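Local coordinates for protein alpha-fucosidase (Bifidobacterium bifidum, PDB 2EAB) that probably hydrolyses alpha-1,2-linked L-fucose from glycans, this chain being the catalytic glycoside hydrolase family 95 portion of a longer, calcium-binding protein, at residues Gly37-Trp47 and Val403-Pro414; Met209-Glu220 and Val231-Tyr242. All blocks are in the same frame, centred on the assembly; numbering follows the deposited sequence.

Contact 1 (Gly37-Trp47 and Val403-Pro414)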
# COMPACT_ATOMS: atom_id res chain seq x y z
N GLY A 37 19.99 -2.19 5.25
CA GLY A 37 20.57 -3.08 4.25
C GLY A 37 20.49 -2.51 2.85
O GLY A 37 19.49 -1.86 2.48
N ASN A 38 21.55 -2.75 2.08
CA ASN A 38 21.70 -2.31 0.68
C ASN A 38 22.01 -0.82 0.49
O ASN A 38 22.12 -0.36 -0.64
CB ASN A 38 20.51 -2.74 -0.19
CG ASN A 38 20.58 -4.20 -0.59
OD1 ASN A 38 21.58 -4.66 -1.14
ND2 ASN A 38 19.51 -4.93 -0.33
N TYR A 39 22.16 -0.08 1.58
CA TYR A 39 22.45 1.34 1.49
C TYR A 39 23.78 1.74 2.12
O TYR A 39 23.93 2.83 2.67
CB TYR A 39 21.29 2.17 2.05
CG TYR A 39 20.08 2.23 1.15
CD1 TYR A 39 19.91 3.28 0.26
CD2 TYR A 39 19.11 1.23 1.19
CE1 TYR A 39 18.80 3.36 -0.56
CE2 TYR A 39 17.99 1.30 0.36
CZ TYR A 39 17.84 2.37 -0.50
OH TYR A 39 16.73 2.47 -1.30
N GLY A 40 24.76 0.84 2.00
CA GLY A 40 26.13 1.10 2.47
C GLY A 40 26.87 2.14 1.65
O GLY A 40 27.80 2.78 2.15
N ASN A 41 26.47 2.29 0.39
CA ASN A 41 26.99 3.35 -0.47
C ASN A 41 26.36 4.68 -0.02
O ASN A 41 25.14 4.83 -0.09
CB ASN A 41 26.65 3.05 -1.93
CG ASN A 41 27.22 4.08 -2.90
OD1 ASN A 41 27.46 5.23 -2.55
ND2 ASN A 41 27.42 3.65 -4.15
N PRO A 42 27.19 5.63 0.46
CA PRO A 42 26.66 6.90 0.97
C PRO A 42 25.78 7.66 -0.03
O PRO A 42 24.86 8.36 0.39
CB PRO A 42 27.93 7.71 1.29
CG PRO A 42 28.97 6.68 1.53
CD PRO A 42 28.67 5.58 0.56
N ASP A 43 26.06 7.54 -1.32
CA ASP A 43 25.25 8.22 -2.33
C ASP A 43 23.84 7.64 -2.43
O ASP A 43 22.86 8.38 -2.58
CB ASP A 43 25.94 8.17 -3.70
CG ASP A 43 25.35 9.17 -4.68
OD1 ASP A 43 25.33 10.38 -4.37
OD2 ASP A 43 24.93 8.74 -5.77
N ASN A 44 23.73 6.32 -2.35
CA ASN A 44 22.42 5.68 -2.33
C ASN A 44 21.66 6.01 -1.05
O ASN A 44 20.45 6.26 -1.08
CB ASN A 44 22.56 4.16 -2.48
CG ASN A 44 23.04 3.76 -3.86
OD1 ASN A 44 22.88 4.49 -4.84
ND2 ASN A 44 23.63 2.57 -3.95
N ASN A 45 22.37 6.02 0.08
CA ASN A 45 21.75 6.43 1.32
C ASN A 45 21.27 7.88 1.28
O ASN A 45 20.18 8.20 1.77
CB ASN A 45 22.68 6.24 2.51
CG ASN A 45 22.03 6.67 3.81
OD1 ASN A 45 21.03 6.09 4.22
ND2 ASN A 45 22.57 7.71 4.43
N ARG A 46 22.07 8.77 0.69
CA ARG A 46 21.65 10.15 0.54
C ARG A 46 20.36 10.24 -0.27
O ARG A 46 19.44 10.98 0.10
CB ARG A 46 22.75 11.01 -0.10
CG ARG A 46 22.45 12.51 -0.10
CD ARG A 46 22.75 13.17 1.25
NE ARG A 46 24.19 13.18 1.55
CZ ARG A 46 24.71 13.56 2.71
NH1 ARG A 46 23.93 14.00 3.70
NH2 ARG A 46 26.02 13.52 2.89
N TRP A 47 20.29 9.46 -1.35
CA TRP A 47 19.08 9.43 -2.18
C TRP A 47 17.82 9.18 -1.34
O TRP A 47 16.84 9.93 -1.42
CB TRP A 47 19.20 8.37 -3.29
CG TRP A 47 17.88 8.20 -4.01
CD1 TRP A 47 17.41 8.96 -5.04
CD2 TRP A 47 16.84 7.26 -3.70
NE1 TRP A 47 16.15 8.54 -5.41
CE2 TRP A 47 15.78 7.50 -4.59
CE3 TRP A 47 16.72 6.23 -2.76
CZ2 TRP A 47 14.59 6.76 -4.57
CZ3 TRP A 47 15.54 5.49 -2.73
CH2 TRP A 47 14.50 5.75 -3.63
N VAL A 403 16.68 3.96 -6.33
CA VAL A 403 17.98 4.34 -6.87
C VAL A 403 18.87 3.12 -7.14
O VAL A 403 19.81 3.20 -7.93
CB VAL A 403 18.71 5.35 -5.94
CG1 VAL A 403 19.24 4.66 -4.68
CG2 VAL A 403 19.83 6.07 -6.67
N THR A 404 18.56 2.01 -6.49
CA THR A 404 19.35 0.79 -6.59
C THR A 404 18.87 -0.08 -7.75
O THR A 404 17.69 -0.07 -8.10
CB THR A 404 19.27 -0.01 -5.28
OG1 THR A 404 17.90 -0.22 -4.95
CG2 THR A 404 19.95 0.75 -4.15
N ALA A 405 19.79 -0.83 -8.35
CA ALA A 405 19.44 -1.78 -9.41
C ALA A 405 20.44 -2.92 -9.48
O ALA A 405 21.63 -2.74 -9.21
CB ALA A 405 19.36 -1.08 -10.76
N GLY A 406 19.94 -4.09 -9.84
CA GLY A 406 20.77 -5.24 -10.19
C GLY A 406 19.86 -6.27 -10.83
O GLY A 406 18.64 -6.10 -10.83
N ASP A 407 20.44 -7.33 -11.38
CA ASP A 407 19.64 -8.29 -12.16
C ASP A 407 18.76 -9.20 -11.32
O ASP A 407 17.63 -9.50 -11.70
CB ASP A 407 20.55 -9.17 -13.02
CG ASP A 407 20.96 -8.52 -14.32
OD1 ASP A 407 20.71 -7.31 -14.53
OD2 ASP A 407 21.59 -9.25 -15.13
N ASN A 408 19.28 -9.67 -10.19
CA ASN A 408 18.66 -10.79 -9.48
C ASN A 408 17.96 -10.39 -8.19
O ASN A 408 18.31 -9.39 -7.56
CB ASN A 408 19.72 -11.86 -9.17
CG ASN A 408 20.24 -12.57 -10.42
OD1 ASN A 408 19.76 -12.36 -11.53
ND2 ASN A 408 21.21 -13.45 -10.22
N ALA A 409 16.99 -11.21 -7.80
CA ALA A 409 16.32 -11.06 -6.51
C ALA A 409 17.31 -11.13 -5.36
O ALA A 409 18.37 -11.76 -5.47
CB ALA A 409 15.27 -12.13 -6.35
N HIS A 410 16.94 -10.48 -4.26
CA HIS A 410 17.75 -10.47 -3.04
C HIS A 410 19.19 -10.04 -3.36
O HIS A 410 20.16 -10.59 -2.82
CB HIS A 410 17.71 -11.85 -2.35
CG HIS A 410 16.33 -12.47 -2.27
ND1 HIS A 410 15.37 -12.05 -1.37
CD2 HIS A 410 15.77 -13.49 -2.97
CE1 HIS A 410 14.28 -12.78 -1.53
NE2 HIS A 410 14.49 -13.65 -2.49
N GLY A 411 19.30 -9.04 -4.24
CA GLY A 411 20.58 -8.55 -4.73
C GLY A 411 20.88 -7.14 -4.25
O GLY A 411 21.06 -6.92 -3.05
N ASN A 412 20.93 -6.20 -5.18
CA ASN A 412 21.31 -4.81 -4.86
C ASN A 412 20.18 -3.96 -4.29
O ASN A 412 20.43 -2.85 -3.80
CB ASN A 412 21.86 -4.11 -6.10
CG ASN A 412 23.16 -4.70 -6.59
OD1 ASN A 412 23.91 -5.34 -5.83
ND2 ASN A 412 23.45 -4.50 -7.87
N THR A 413 18.95 -4.46 -4.38
CA THR A 413 17.77 -3.71 -3.96
C THR A 413 17.08 -4.47 -2.84
O THR A 413 16.80 -5.66 -3.00
CB THR A 413 16.84 -3.49 -5.16
OG1 THR A 413 17.52 -2.65 -6.11
CG2 THR A 413 15.53 -2.83 -4.75
N PRO A 414 16.81 -3.80 -1.70
CA PRO A 414 16.30 -4.53 -0.54
C PRO A 414 14.94 -5.14 -0.83
O PRO A 414 14.02 -4.44 -1.27
CB PRO A 414 16.21 -3.45 0.55
CG PRO A 414 16.10 -2.17 -0.21
CD PRO A 414 16.94 -2.36 -1.43
O HOH W 1 22.79 -1.88 -3.03
O HOH W 2 16.37 2.04 -3.99
O HOH W 3 22.55 3.03 -7.43
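Val403 packs on Trp47 and Tyr39 on Pro414 in a mixed contact, apolar at these four residues and bridged by water, between the start of helix 42-50, in the N-terminal part of the chain, and the irregular loop that follows helix 365-386. The fit rests on side-chain packing, with two waters bridging the segments. Val403 CB stands 3.6 Å from the centroid of the five-membered ring of Trp47, 18° off its normal, which meets the definition of a CH-pi contact over the face. Trp47 swings CG anti to its own N (chi1 172°), turning one face of the indole to the valine, while its NE1 bonds Thr62 OG1. The CG1 branch of Val403 lies off the rim of the indole, 3.5 Å from Trp47 CE3, and also meets Asn44 OD1 at 3.6 Å. The junction is one between domains: residues 37-47 fall in the range of the family 65 N-terminal domain, built largely of beta strands, and residues 403-414 in that of the helical, (alpha/alpha)6-barrel-type catalytic domain of family 95. Helix 42-50 starts with Asn41 as N-cap, its OD1 accepting from Asp43 N. Before the cap, Tyr39 presents a ring edge to Pro414, CE2 lying 4.0 Å from Pro414 CG near the ring plane. A water beyond that ring contacts Tyr39 OH at 2.7 Å, takes the N-H of Val403 and also bonds Thr404 OG1, linking the buried phenol to the loop. The same threonine oxygen shares a hydrogen bond with Thr413 OG1, tying the two arms of the loop together. Near Asn38, a second water donates to both Asn38 O and Asn412 O, the latter at 2.7 Å.

Contact 2 (Met209-Glu220 and Val231-Tyr242)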
# COMPACT_ATOMS: atom_id res chain seq x y z
N MET A 209 20.81 11.24 -19.86
CA MET A 209 19.91 10.31 -19.17
C MET A 209 20.51 8.91 -19.09
O MET A 209 19.98 7.97 -19.69
CB MET A 209 18.53 10.31 -19.83
CG MET A 209 17.43 9.72 -18.95
SD MET A 209 15.82 9.91 -19.73
CE MET A 209 14.77 9.05 -18.57
N PRO A 210 21.62 8.76 -18.34
CA PRO A 210 22.27 7.46 -18.23
C PRO A 210 21.41 6.46 -17.48
O PRO A 210 20.81 6.78 -16.45
CB PRO A 210 23.54 7.77 -17.42
CG PRO A 210 23.19 8.99 -16.64
CD PRO A 210 22.33 9.79 -17.56
N THR A 211 21.35 5.24 -18.01
CA THR A 211 20.72 4.14 -17.30
C THR A 211 21.63 3.70 -16.15
O THR A 211 22.85 3.92 -16.18
CB THR A 211 20.46 2.96 -18.24
OG1 THR A 211 21.62 2.77 -19.07
CG2 THR A 211 19.23 3.22 -19.11
N ASN A 212 21.02 3.09 -15.13
CA ASN A 212 21.78 2.57 -14.01
C ASN A 212 22.81 1.59 -14.54
O ASN A 212 22.50 0.73 -15.36
CB ASN A 212 20.83 1.90 -13.02
CG ASN A 212 21.51 1.52 -11.73
OD1 ASN A 212 22.45 0.72 -11.72
ND2 ASN A 212 21.03 2.08 -10.62
N THR A 213 24.05 1.72 -14.07
CA THR A 213 25.16 0.97 -14.63
C THR A 213 25.32 -0.44 -14.04
O THR A 213 26.30 -1.13 -14.35
CB THR A 213 26.49 1.75 -14.44
OG1 THR A 213 26.71 1.97 -13.04
CG2 THR A 213 26.42 3.10 -15.14
N ASN A 214 24.36 -0.88 -13.22
CA ASN A 214 24.51 -2.13 -12.47
C ASN A 214 23.68 -3.31 -12.95
O ASN A 214 23.91 -4.45 -12.53
CB ASN A 214 24.29 -1.87 -10.98
CG ASN A 214 25.22 -0.80 -10.44
OD1 ASN A 214 24.78 0.30 -10.10
ND2 ASN A 214 26.51 -1.10 -10.40
N TYR A 215 22.69 -3.06 -13.81
CA TYR A 215 21.97 -4.15 -14.44
C TYR A 215 22.54 -4.46 -15.82
O TYR A 215 23.04 -3.58 -16.51
CB TYR A 215 20.46 -3.89 -14.49
CG TYR A 215 19.94 -2.65 -15.20
CD1 TYR A 215 19.75 -2.62 -16.57
CD2 TYR A 215 19.53 -1.54 -14.46
CE1 TYR A 215 19.20 -1.50 -17.20
CE2 TYR A 215 18.99 -0.41 -15.07
CZ TYR A 215 18.82 -0.40 -16.44
OH TYR A 215 18.28 0.70 -17.06
N SER A 216 22.47 -5.74 -16.21
CA SER A 216 23.00 -6.13 -17.51
C SER A 216 22.09 -5.66 -18.64
O SER A 216 20.87 -5.51 -18.46
CB SER A 216 23.25 -7.64 -17.60
OG SER A 216 22.04 -8.37 -17.58
N LYS A 217 22.69 -5.41 -19.79
CA LYS A 217 22.01 -4.81 -20.93
C LYS A 217 22.45 -5.48 -22.21
O LYS A 217 23.58 -5.98 -22.31
CB LYS A 217 22.34 -3.32 -21.02
CG LYS A 217 22.04 -2.53 -19.76
CD LYS A 217 22.67 -1.14 -19.83
CE LYS A 217 22.47 -0.36 -18.54
NZ LYS A 217 23.19 -0.95 -17.38
N THR A 218 21.56 -5.48 -23.19
CA THR A 218 21.90 -5.91 -24.53
C THR A 218 21.53 -4.81 -25.51
O THR A 218 20.41 -4.30 -25.48
CB THR A 218 21.19 -7.22 -24.92
OG1 THR A 218 19.79 -6.99 -25.06
CG2 THR A 218 21.38 -8.28 -23.87
N GLY A 219 22.49 -4.45 -26.37
CA GLY A 219 22.26 -3.53 -27.47
C GLY A 219 21.78 -2.14 -27.11
O GLY A 219 21.03 -1.53 -27.88
N GLU A 220 22.19 -1.62 -25.96
CA GLU A 220 21.81 -0.26 -25.59
C GLU A 220 22.53 0.78 -26.44
O GLU A 220 23.74 0.67 -26.67
CB GLU A 220 22.06 0.04 -24.11
CG GLU A 220 21.42 1.36 -23.69
CD GLU A 220 21.83 1.82 -22.32
OE1 GLU A 220 21.10 1.51 -21.35
OE2 GLU A 220 22.88 2.50 -22.19
N VAL A 231 17.58 7.02 -25.28
CA VAL A 231 18.31 5.88 -24.72
C VAL A 231 17.40 4.67 -24.85
O VAL A 231 16.26 4.70 -24.38
CB VAL A 231 18.69 6.11 -23.24
CG1 VAL A 231 19.51 4.95 -22.71
CG2 VAL A 231 19.45 7.43 -23.07
N LYS A 232 17.88 3.62 -25.50
CA LYS A 232 17.06 2.44 -25.71
C LYS A 232 17.92 1.19 -25.73
O LYS A 232 19.09 1.23 -26.12
CB LYS A 232 16.25 2.56 -27.00
CG LYS A 232 17.10 2.67 -28.27
CD LYS A 232 16.26 3.00 -29.49
CE LYS A 232 17.13 3.08 -30.73
NZ LYS A 232 16.39 3.60 -31.90
N GLY A 233 17.34 0.07 -25.32
CA GLY A 233 18.04 -1.20 -25.30
C GLY A 233 17.12 -2.29 -24.79
O GLY A 233 15.90 -2.12 -24.79
N ALA A 234 17.72 -3.39 -24.35
CA ALA A 234 16.96 -4.49 -23.76
C ALA A 234 17.67 -4.93 -22.49
O ALA A 234 18.90 -4.89 -22.41
CB ALA A 234 16.84 -5.66 -24.73
N LEU A 235 16.90 -5.33 -21.48
CA LEU A 235 17.50 -5.88 -20.27
C LEU A 235 18.21 -7.17 -20.61
O LEU A 235 17.68 -8.01 -21.33
CB LEU A 235 16.45 -6.12 -19.18
CG LEU A 235 15.74 -4.88 -18.64
CD1 LEU A 235 14.76 -5.28 -17.55
CD2 LEU A 235 16.72 -3.82 -18.14
N GLY A 236 19.42 -7.33 -20.10
CA GLY A 236 20.19 -8.55 -20.31
C GLY A 236 19.56 -9.77 -19.66
O GLY A 236 19.64 -10.87 -20.19
N ASN A 237 18.91 -9.56 -18.52
CA ASN A 237 18.35 -10.68 -17.77
C ASN A 237 17.19 -11.38 -18.48
O ASN A 237 17.09 -12.60 -18.43
CB ASN A 237 17.98 -10.23 -16.35
CG ASN A 237 16.94 -11.12 -15.70
OD1 ASN A 237 15.75 -11.02 -16.03
ND2 ASN A 237 17.36 -11.95 -14.77
N ASN A 238 16.34 -10.62 -19.16
CA ASN A 238 15.10 -11.19 -19.71
C ASN A 238 14.64 -10.65 -21.06
O ASN A 238 13.55 -11.01 -21.53
CB ASN A 238 13.95 -11.03 -18.70
CG ASN A 238 13.61 -9.57 -18.43
OD1 ASN A 238 14.14 -8.67 -19.08
ND2 ASN A 238 12.73 -9.34 -17.46
N GLY A 239 15.44 -9.78 -21.68
CA GLY A 239 15.10 -9.24 -22.99
C GLY A 239 14.03 -8.17 -23.02
O GLY A 239 13.63 -7.74 -24.10
N LEU A 240 13.55 -7.73 -21.85
CA LEU A 240 12.58 -6.64 -21.78
C LEU A 240 13.12 -5.41 -22.51
O LEU A 240 14.24 -4.98 -22.25
CB LEU A 240 12.26 -6.28 -20.33
CG LEU A 240 11.09 -5.31 -20.12
CD1 LEU A 240 9.76 -6.02 -20.34
CD2 LEU A 240 11.14 -4.72 -18.72
N LEU A 241 12.33 -4.85 -23.42
CA LEU A 241 12.74 -3.67 -24.17
C LEU A 241 12.47 -2.42 -23.37
O LEU A 241 11.45 -2.31 -22.70
CB LEU A 241 11.99 -3.57 -25.50
CG LEU A 241 12.09 -4.75 -26.46
CD1 LEU A 241 11.17 -4.55 -27.65
CD2 LEU A 241 13.52 -4.96 -26.92
N TYR A 242 13.40 -1.47 -23.43
CA TYR A 242 13.21 -0.18 -22.76
C TYR A 242 13.63 0.97 -23.67
O TYR A 242 14.52 0.82 -24.52
CB TYR A 242 13.94 -0.13 -21.42
CG TYR A 242 15.45 -0.26 -21.49
CD1 TYR A 242 16.26 0.86 -21.67
CD2 TYR A 242 16.06 -1.50 -21.35
CE1 TYR A 242 17.65 0.74 -21.73
CE2 TYR A 242 17.44 -1.63 -21.41
CZ TYR A 242 18.23 -0.51 -21.60
OH TYR A 242 19.60 -0.66 -21.65
O HOH W 4 19.09 -7.07 -16.86
O HOH W 5 18.57 -9.38 -23.59
O HOH W 6 19.56 0.24 -29.31
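Glu220 OE1 accepts a hydrogen bond from Tyr242 OH at 2.7 Å and another, equally short, from Thr211 OG1. Thr211 meets the syn lone pair of OE1, whereas the phenol comes from the anti side, 22° out of the carboxylate plane. The ring stands almost perpendicular to the carboxylate, the planes 88° apart. Two donors hold the one oxygen. These bonds tie edge strand 217-225 to strand 241-250, its next-but-one neighbour, and to the chain leading into it; strands 217-225 and 228-235 form an antiparallel beta hairpin at the margin of a large sheet of the N-terminal domain. Thr218 and Ala234 form a hydrogen-bonded pair, with Thr218 N to Ala234 O at 2.8 Å and a return bond from Ala234 N to Thr218 O. Gly236 N donates to Ser216 O at 2.8 Å where the strands give way to loops. Lys217 bends at chi4 (66°), turning NZ back into its own segment to donate to the carbonyls of Asn212 and Tyr215. Its aliphatic CG and CD meanwhile pass the phenol oxygen of Tyr242. Farther out, the CG2 methyl of Thr211 touches both Tyr242 CE1 and Val231 CG1, and Val231 CG2 approaches Met209 O. At the loop end, Leu235 CD2 lies obliquely to the Tyr215 ring, 3.5 Å from CE1, while Tyr215 OH bonds Trp139 O.

In the fold
The centres of the two contacts lie 18 Å apart on the same side of the chain's centre, and contact 2 is nested in sequence within the long loop closed by contact 1. They meet directly: Asp407 OD2 of the catalytic-domain loop lies 2.6 Å from Ser216 OG, a probable hydrogen bond, and Val403 O, Ala405 and Asp407 pack on Asn212, Asn214 and Tyr215. The loop around 403-414 touches the N-terminal domain at, among other places, helix 42-50 and the approach to edge strand 217-225. Contact 1 spans both domains, whereas contact 2 is internal to the N-terminal one. The calcium site (Gly57, Glu77, Ser386, Leu393) likewise draws on both parts, making this region a domain interface.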